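Bifunctional thiamine biosynthesis protein ThiDN (Methanocaldococcus jannaschii DSM 2661, PDB 2PHP) probably condenses a thiazole phosphate with hydroxymethylpyrimidine diphosphate to form thiamine phosphate through this C-terminal ThiN domain, its N-terminal section phosphorylating the pyrimidine. Local coordinates at residues K140-G152 with I160-K173. Residues are numbered along the deposited sequence; the frame is centred on the assembly and turned at random.
Sequences KFGGVPDIIYDRG and IRVLGRDAIEVVKK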
ATOM      1  N   LYS B 140       0.471 -38.292 -15.632  1.00 47.12           N
ATOM      2  CA  LYS B 140       1.344 -39.175 -14.867  1.00 46.49           C
ATOM      3  C   LYS B 140       0.687 -39.619 -13.560  1.00 46.53           C
ATOM      4  O   LYS B 140       0.943 -40.721 -13.072  1.00 45.94           O
ATOM      5  CB  LYS B 140       2.666 -38.464 -14.562  1.00 47.52           C
ATOM      6  CG  LYS B 140       3.600 -39.258 -13.669  1.00 48.76           C
ATOM      7  CD  LYS B 140       4.724 -38.394 -13.091  1.00 51.31           C
ATOM      8  CE  LYS B 140       5.789 -38.012 -14.122  1.00 52.45           C
ATOM      9  NZ  LYS B 140       5.298 -37.134 -15.223  1.00 53.83           N
ATOM     10  N   PHE B 141      -0.157 -38.758 -12.998  1.00 45.33           N
ATOM     11  CA  PHE B 141      -0.841 -39.053 -11.741  1.00 44.01           C
ATOM     12  C   PHE B 141      -2.188 -39.735 -11.969  1.00 44.06           C
ATOM     13  O   PHE B 141      -2.727 -40.379 -11.066  1.00 45.16           O
ATOM     14  CB  PHE B 141      -1.051 -37.752 -10.962  1.00 43.30           C
ATOM     15  CG  PHE B 141      -1.780 -37.926  -9.662  1.00 42.55           C
ATOM     16  CD1 PHE B 141      -1.153 -38.515  -8.567  1.00 42.26           C
ATOM     17  CD2 PHE B 141      -3.094 -37.486  -9.526  1.00 43.17           C
ATOM     18  CE1 PHE B 141      -1.824 -38.667  -7.352  1.00 41.80           C
ATOM     19  CE2 PHE B 141      -3.776 -37.631  -8.316  1.00 42.35           C
ATOM     20  CZ  PHE B 141      -3.139 -38.223  -7.225  1.00 42.08           C
ATOM     21  N   GLY B 142      -2.728 -39.592 -13.174  1.00 43.50           N
ATOM     22  CA  GLY B 142      -4.014 -40.189 -13.483  1.00 44.26           C
ATOM     23  C   GLY B 142      -5.139 -39.292 -12.994  1.00 44.75           C
ATOM     24  O   GLY B 142      -6.242 -39.759 -12.692  1.00 44.86           O
ATOM     25  N   GLY B 143      -4.848 -37.995 -12.921  1.00 43.27           N
ATOM     26  CA  GLY B 143      -5.822 -37.020 -12.465  1.00 40.89           C
ATOM     27  C   GLY B 143      -5.124 -35.756 -11.989  1.00 40.08           C
ATOM     28  O   GLY B 143      -3.948 -35.546 -12.291  1.00 41.27           O
ATOM     29  N   VAL B 144      -5.840 -34.918 -11.245  1.00 37.24           N
ATOM     30  CA  VAL B 144      -5.276 -33.676 -10.719  1.00 34.21           C
ATOM     31  C   VAL B 144      -4.858 -33.901  -9.271  1.00 34.08           C
ATOM     32  O   VAL B 144      -5.685 -34.212  -8.419  1.00 33.95           O
ATOM     33  CB  VAL B 144      -6.311 -32.529 -10.775  1.00 32.04           C
ATOM     34  CG1 VAL B 144      -5.715 -31.260 -10.186  1.00 30.28           C
ATOM     35  CG2 VAL B 144      -6.751 -32.304 -12.214  1.00 28.86           C
ATOM     36  N   PRO B 145      -3.557 -33.766  -8.978  1.00 33.47           N
ATOM     37  CA  PRO B 145      -3.081 -33.968  -7.608  1.00 33.98           C
ATOM     38  C   PRO B 145      -3.235 -32.703  -6.773  1.00 34.57           C
ATOM     39  O   PRO B 145      -3.760 -31.699  -7.253  1.00 34.67           O
ATOM     40  CB  PRO B 145      -1.619 -34.341  -7.813  1.00 33.11           C
ATOM     41  CG  PRO B 145      -1.232 -33.463  -8.978  1.00 31.69           C
ATOM     42  CD  PRO B 145      -2.428 -33.603  -9.913  1.00 33.33           C
ATOM     43  N   ASP B 146      -2.782 -32.766  -5.525  1.00 34.42           N
ATOM     44  CA  ASP B 146      -2.837 -31.614  -4.635  1.00 34.75           C
ATOM     45  C   ASP B 146      -1.653 -30.715  -4.961  1.00 34.50           C
ATOM     46  O   ASP B 146      -1.712 -29.498  -4.798  1.00 34.97           O
ATOM     47  CB  ASP B 146      -2.699 -32.048  -3.179  1.00 35.19           C
ATOM     48  CG  ASP B 146      -3.852 -32.904  -2.712  1.00 37.51           C
ATOM     49  OD1 ASP B 146      -4.981 -32.383  -2.632  1.00 36.33           O
ATOM     50  OD2 ASP B 146      -3.619 -34.095  -2.426  1.00 38.82           O
ATOM     51  N   ILE B 147      -0.576 -31.335  -5.431  1.00 33.36           N
ATOM     52  CA  ILE B 147       0.648 -30.613  -5.723  1.00 31.55           C
ATOM     53  C   ILE B 147       1.321 -31.010  -7.026  1.00 32.26           C
ATOM     54  O   ILE B 147       1.411 -32.193  -7.367  1.00 32.20           O
ATOM     55  CB  ILE B 147       1.671 -30.827  -4.580  1.00 31.92           C
ATOM     56  CG1 ILE B 147       1.088 -30.321  -3.259  1.00 33.08           C
ATOM     57  CG2 ILE B 147       2.978 -30.151  -4.913  1.00 29.78           C
ATOM     58  CD1 ILE B 147       1.951 -30.618  -2.046  1.00 36.96           C
ATOM     59  N   ILE B 148       1.785 -29.997  -7.747  1.00 29.63           N
ATOM     60  CA  ILE B 148       2.513 -30.181  -8.983  1.00 29.91           C
ATOM     61  C   ILE B 148       3.756 -29.323  -8.778  1.00 31.39           C
ATOM     62  O   ILE B 148       3.668 -28.104  -8.611  1.00 30.60           O
ATOM     63  CB  ILE B 148       1.730 -29.671 -10.211  1.00 30.67           C
ATOM     64  CG1 ILE B 148       0.503 -30.555 -10.454  1.00 30.03           C
ATOM     65  CG2 ILE B 148       2.621 -29.701 -11.442  1.00 30.37           C
ATOM     66  CD1 ILE B 148      -0.271 -30.190 -11.690  1.00 32.53           C
ATOM     67  N   TYR B 149       4.915 -29.962  -8.752  1.00 32.20           N
ATOM     68  CA  TYR B 149       6.152 -29.232  -8.548  1.00 32.31           C
ATOM     69  C   TYR B 149       7.112 -29.580  -9.662  1.00 32.13           C
ATOM     70  O   TYR B 149       6.855 -30.485 -10.444  1.00 33.01           O
ATOM     71  CB  TYR B 149       6.759 -29.611  -7.191  1.00 34.54           C
ATOM     72  CG  TYR B 149       7.476 -30.951  -7.160  1.00 36.69           C
ATOM     73  CD1 TYR B 149       8.798 -31.069  -7.600  1.00 38.37           C
ATOM     74  CD2 TYR B 149       6.839 -32.099  -6.684  1.00 38.51           C
ATOM     75  CE1 TYR B 149       9.468 -32.294  -7.561  1.00 37.93           C
ATOM     76  CE2 TYR B 149       7.501 -33.328  -6.641  1.00 37.37           C
ATOM     77  CZ  TYR B 149       8.814 -33.418  -7.080  1.00 39.48           C
ATOM     78  OH  TYR B 149       9.470 -34.630  -7.038  1.00 38.88           O
ATOM     79  N   ASP B 150       8.201 -28.832  -9.747  1.00 31.76           N
ATOM     80  CA  ASP B 150       9.233 -29.099 -10.732  1.00 32.74           C
ATOM     81  C   ASP B 150      10.527 -28.583 -10.115  1.00 34.38           C
ATOM     82  O   ASP B 150      10.513 -27.627  -9.331  1.00 34.20           O
ATOM     83  CB  ASP B 150       8.922 -28.432 -12.082  1.00 32.61           C
ATOM     84  CG  ASP B 150       9.257 -26.949 -12.109  1.00 34.38           C
ATOM     85  OD1 ASP B 150       8.545 -26.158 -11.458  1.00 34.74           O
ATOM     86  OD2 ASP B 150      10.239 -26.586 -12.789  1.00 32.16           O
ATOM     87  N   ARG B 151      11.641 -29.229 -10.444  1.00 34.66           N
ATOM     88  CA  ARG B 151      12.923 -28.859  -9.867  1.00 36.04           C
ATOM     89  C   ARG B 151      13.629 -27.664 -10.505  1.00 36.08           C
ATOM     90  O   ARG B 151      14.798 -27.388 -10.207  1.00 34.95           O
ATOM     91  CB  ARG B 151      13.839 -30.090  -9.837  1.00 39.00           C
ATOM     92  CG  ARG B 151      13.275 -31.221  -8.975  1.00 44.27           C
ATOM     93  CD  ARG B 151      14.357 -32.179  -8.450  1.00 51.13           C
ATOM     94  NE  ARG B 151      14.400 -33.458  -9.167  1.00 56.17           N
ATOM     95  CZ  ARG B 151      14.978 -33.644 -10.354  1.00 59.98           C
ATOM     96  NH1 ARG B 151      15.577 -32.633 -10.978  1.00 61.85           N
ATOM     97  NH2 ARG B 151      14.964 -34.848 -10.921  1.00 60.87           N
ATOM     98  N   GLY B 152      12.913 -26.943 -11.361  1.00 34.57           N
ATOM     99  CA  GLY B 152      13.491 -25.772 -11.994  1.00 35.59           C
ATOM    100  C   GLY B 152      14.278 -26.088 -13.245  1.00 36.38           C
ATOM    101  O   GLY B 152      14.166 -27.179 -13.800  1.00 37.67           O
ATOM    102  N   ILE B 160       6.615 -25.121  -6.268  1.00 29.86           N
ATOM    103  CA  ILE B 160       5.596 -26.042  -5.776  1.00 28.97           C
ATOM    104  C   ILE B 160       4.272 -25.341  -6.060  1.00 28.84           C
ATOM    105  O   ILE B 160       4.066 -24.196  -5.658  1.00 30.93           O
ATOM    106  CB  ILE B 160       5.675 -26.293  -4.257  1.00 27.97           C
ATOM    107  CG1 ILE B 160       6.879 -27.176  -3.922  1.00 26.91           C
ATOM    108  CG2 ILE B 160       4.383 -26.971  -3.785  1.00 24.98           C
ATOM    109  CD1 ILE B 160       7.121 -27.325  -2.436  1.00 27.18           C
ATOM    110  N   ARG B 161       3.382 -26.014  -6.770  1.00 28.82           N
ATOM    111  CA  ARG B 161       2.087 -25.435  -7.087  1.00 28.25           C
ATOM    112  C   ARG B 161       0.992 -26.229  -6.367  1.00 29.05           C
ATOM    113  O   ARG B 161       0.875 -27.441  -6.543  1.00 27.58           O
ATOM    114  CB  ARG B 161       1.892 -25.437  -8.608  1.00 30.39           C
ATOM    115  CG  ARG B 161       3.054 -24.766  -9.342  1.00 31.35           C
ATOM    116  CD  ARG B 161       3.006 -24.956 -10.849  1.00 34.06           C
ATOM    117  NE  ARG B 161       4.159 -24.327 -11.499  1.00 34.99           N
ATOM    118  CZ  ARG B 161       5.380 -24.856 -11.554  1.00 35.15           C
ATOM    119  NH1 ARG B 161       5.629 -26.046 -11.008  1.00 35.49           N
ATOM    120  NH2 ARG B 161       6.364 -24.179 -12.128  1.00 32.62           N
ATOM    121  N   VAL B 162       0.221 -25.538  -5.530  1.00 27.83           N
ATOM    122  CA  VAL B 162      -0.865 -26.143  -4.768  1.00 27.71           C
ATOM    123  C   VAL B 162      -2.197 -25.873  -5.485  1.00 30.95           C
ATOM    124  O   VAL B 162      -2.532 -24.725  -5.773  1.00 31.78           O
ATOM    125  CB  VAL B 162      -0.903 -25.565  -3.321  1.00 28.54           C
ATOM    126  CG1 VAL B 162      -2.056 -26.163  -2.536  1.00 26.12           C
ATOM    127  CG2 VAL B 162       0.428 -25.851  -2.610  1.00 26.13           C
ATOM    128  N   LEU B 163      -2.942 -26.937  -5.780  1.00 29.36           N
ATOM    129  CA  LEU B 163      -4.220 -26.817  -6.483  1.00 28.70           C
ATOM    130  C   LEU B 163      -5.388 -27.218  -5.584  1.00 29.13           C
ATOM    131  O   LEU B 163      -5.197 -27.881  -4.564  1.00 28.89           O
ATOM    132  CB  LEU B 163      -4.224 -27.701  -7.742  1.00 30.88           C
ATOM    133  CG  LEU B 163      -3.149 -27.469  -8.817  1.00 32.64           C
ATOM    134  CD1 LEU B 163      -1.809 -27.992  -8.333  1.00 33.81           C
ATOM    135  CD2 LEU B 163      -3.530 -28.191 -10.103  1.00 34.26           C
ATOM    136  N   GLY B 164      -6.598 -26.822  -5.968  1.00 27.97           N
ATOM    137  CA  GLY B 164      -7.769 -27.150  -5.173  1.00 28.89           C
ATOM    138  C   GLY B 164      -9.051 -26.702  -5.844  1.00 30.16           C
ATOM    139  O   GLY B 164      -9.014 -26.127  -6.934  1.00 29.46           O
ATOM    140  N   ARG B 165     -10.183 -26.959  -5.192  1.00 29.72           N
ATOM    141  CA  ARG B 165     -11.486 -26.595  -5.744  1.00 31.41           C
ATOM    142  C   ARG B 165     -11.697 -25.086  -5.802  1.00 30.54           C
ATOM    143  O   ARG B 165     -12.304 -24.578  -6.748  1.00 31.01           O
ATOM    144  CB  ARG B 165     -12.604 -27.269  -4.940  1.00 34.08           C
ATOM    145  CG  ARG B 165     -12.547 -28.792  -5.015  1.00 40.55           C
ATOM    146  CD  ARG B 165     -13.924 -29.428  -4.979  1.00 45.64           C
ATOM    147  NE  ARG B 165     -13.893 -30.753  -4.368  1.00 51.80           N
ATOM    148  CZ  ARG B 165     -13.237 -31.047  -3.246  1.00 55.56           C
ATOM    149  NH1 ARG B 165     -12.555 -30.103  -2.598  1.00 56.13           N
ATOM    150  NH2 ARG B 165     -13.243 -32.290  -2.778  1.00 56.86           N
ATOM    151  N   ASP B 166     -11.211 -24.379  -4.787  1.00 29.67           N
ATOM    152  CA  ASP B 166     -11.299 -22.923  -4.749  1.00 28.59           C
ATOM    153  C   ASP B 166     -10.125 -22.362  -3.957  1.00 28.39           C
ATOM    154  O   ASP B 166      -9.393 -23.109  -3.297  1.00 26.93           O
ATOM    155  CB  ASP B 166     -12.630 -22.440  -4.154  1.00 29.81           C
ATOM    156  CG  ASP B 166     -12.893 -22.986  -2.769  1.00 30.66           C
ATOM    157  OD1 ASP B 166     -11.998 -22.896  -1.894  1.00 31.60           O
ATOM    158  OD2 ASP B 166     -14.012 -23.492  -2.554  1.00 33.09           O
ATOM    159  N   ALA B 167      -9.947 -21.047  -4.032  1.00 27.18           N
ATOM    160  CA  ALA B 167      -8.834 -20.386  -3.364  1.00 28.27           C
ATOM    161  C   ALA B 167      -8.725 -20.666  -1.866  1.00 27.99           C
ATOM    162  O   ALA B 167      -7.618 -20.781  -1.340  1.00 27.81           O
ATOM    163  CB  ALA B 167      -8.900 -18.875  -3.612  1.00 25.97           C
ATOM    164  N   ILE B 168      -9.862 -20.760  -1.184  1.00 27.95           N
ATOM    165  CA  ILE B 168      -9.854 -21.012   0.249  1.00 29.75           C
ATOM    166  C   ILE B 168      -9.314 -22.403   0.544  1.00 31.20           C
ATOM    167  O   ILE B 168      -8.550 -22.594   1.489  1.00 31.52           O
ATOM    168  CB  ILE B 168     -11.265 -20.887   0.859  1.00 30.67           C
ATOM    169  CG1 ILE B 168     -11.839 -19.496   0.567  1.00 29.87           C
ATOM    170  CG2 ILE B 168     -11.192 -21.115   2.371  1.00 28.74           C
ATOM    171  CD1 ILE B 168     -13.266 -19.284   1.057  1.00 28.88           C
ATOM    172  N   GLU B 169      -9.706 -23.373  -0.275  1.00 31.69           N
ATOM    173  CA  GLU B 169      -9.241 -24.735  -0.094  1.00 33.64           C
ATOM    174  C   GLU B 169      -7.732 -24.787  -0.322  1.00 32.99           C
ATOM    175  O   GLU B 169      -7.015 -25.514   0.364  1.00 31.22           O
ATOM    176  CB  GLU B 169      -9.938 -25.673  -1.075  1.00 35.83           C
ATOM    177  CG  GLU B 169      -9.800 -27.136  -0.691  1.00 42.13           C
ATOM    178  CD  GLU B 169     -10.499 -28.068  -1.658  1.00 43.97           C
ATOM    179  OE1 GLU B 169      -9.975 -28.267  -2.779  1.00 42.68           O
ATOM    180  OE2 GLU B 169     -11.577 -28.595  -1.297  1.00 45.21           O
ATOM    181  N   VAL B 170      -7.256 -24.007  -1.288  1.00 29.98           N
ATOM    182  CA  VAL B 170      -5.836 -23.968  -1.595  1.00 30.19           C
ATOM    183  C   VAL B 170      -5.040 -23.399  -0.416  1.00 30.36           C
ATOM    184  O   VAL B 170      -4.005 -23.949  -0.025  1.00 30.01           O
ATOM    185  CB  VAL B 170      -5.569 -23.123  -2.855  1.00 27.84           C
ATOM    186  CG1 VAL B 170      -4.076 -22.835  -2.991  1.00 28.01           C
ATOM    187  CG2 VAL B 170      -6.064 -23.867  -4.080  1.00 28.16           C
ATOM    188  N   VAL B 171      -5.535 -22.304   0.150  1.00 29.33           N
ATOM    189  CA  VAL B 171      -4.869 -21.663   1.276  1.00 31.57           C
ATOM    190  C   VAL B 171      -4.827 -22.555   2.519  1.00 33.71           C
ATOM    191  O   VAL B 171      -3.865 -22.500   3.296  1.00 32.33           O
ATOM    192  CB  VAL B 171      -5.530 -20.305   1.601  1.00 30.04           C
ATOM    193  CG1 VAL B 171      -5.126 -19.823   2.973  1.00 33.08           C
ATOM    194  CG2 VAL B 171      -5.090 -19.283   0.564  1.00 31.89           C
ATOM    195  N   LYS B 172      -5.853 -23.382   2.704  1.00 34.39           N
ATOM    196  CA  LYS B 172      -5.872 -24.292   3.848  1.00 34.54           C
ATOM    197  C   LYS B 172      -4.753 -25.322   3.680  1.00 33.67           C
ATOM    198  O   LYS B 172      -4.039 -25.614   4.637  1.00 32.44           O
ATOM    199  CB  LYS B 172      -7.234 -24.988   3.963  1.00 37.01           C
ATOM    200  CG  LYS B 172      -8.385 -24.048   4.329  1.00 40.52           C
ATOM    201  CD  LYS B 172      -8.204 -23.433   5.708  1.00 42.77           C
ATOM    202  CE  LYS B 172      -9.369 -22.518   6.061  1.00 45.56           C
ATOM    203  NZ  LYS B 172     -10.679 -23.224   5.909  1.00 49.23           N
ATOM    204  N   LYS B 173      -4.592 -25.861   2.469  1.00 31.78           N
ATOM    205  CA  LYS B 173      -3.527 -26.833   2.205  1.00 31.81           C
ATOM    206  C   LYS B 173      -2.162 -26.182   2.437  1.00 31.75           C
ATOM    207  O   LYS B 173      -1.275 -26.775   3.068  1.00 30.57           O
ATOM    208  CB  LYS B 173      -3.593 -27.357   0.764  1.00 31.92           C
ATOM    209  CG  LYS B 173      -4.825 -28.191   0.453  1.00 32.91           C
ATOM    210  CD  LYS B 173      -4.813 -28.690  -0.989  1.00 31.74           C
ATOM    211  CE  LYS B 173      -6.168 -29.251  -1.399  1.00 30.71           C
ATOM    212  NZ  LYS B 173      -6.141 -29.754  -2.800  1.00 31.85           N
TER
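Strands 147-150 and 160-164 run antiparallel, their axes 4.6 Å apart at 166°, with I148 and R161 as a hydrogen-bonded pair. I148 N reaches R161 O over 3.0 Å and R161 N reaches I148 O over 2.8 Å. One further bond, L163 N to D146 O, carries the pairing past the start of strand 147-150. I147 and I160, beta-branched as suits a strand, meet on one face through their CG2 methyls, 3.7 Å apart. On the other face the forked end of L163 serves two neighbours, CD2 lying against V144 CG1 and CD1 against I148 CG1.

There R161, extended from CG to NE, turns NH1 and NH2 end-on to a single oxygen, D150 OD1, each 3.0 Å away. The carboxylate stands 39° from the guanidinium plane, and its OD2 takes G152 N in an Asx turn and pairs with R120, whose guanidinium lies close to that of R161. An asparagine in place of D150 would probably leave these two arginines without the negative charge that holds them together.

Where strand 160-164 gives way to helix 167-185, beside the start of strand 147-150, K173 brings NZ to L163 O at 2.7 Å and to the anti lone pair of D146 OD1 at 2.9 Å, while A114 N holds OD2. The arrangement is a beta hairpin within the mixed central sheet of the ThiN domain, tied at one end to the C-terminal helix.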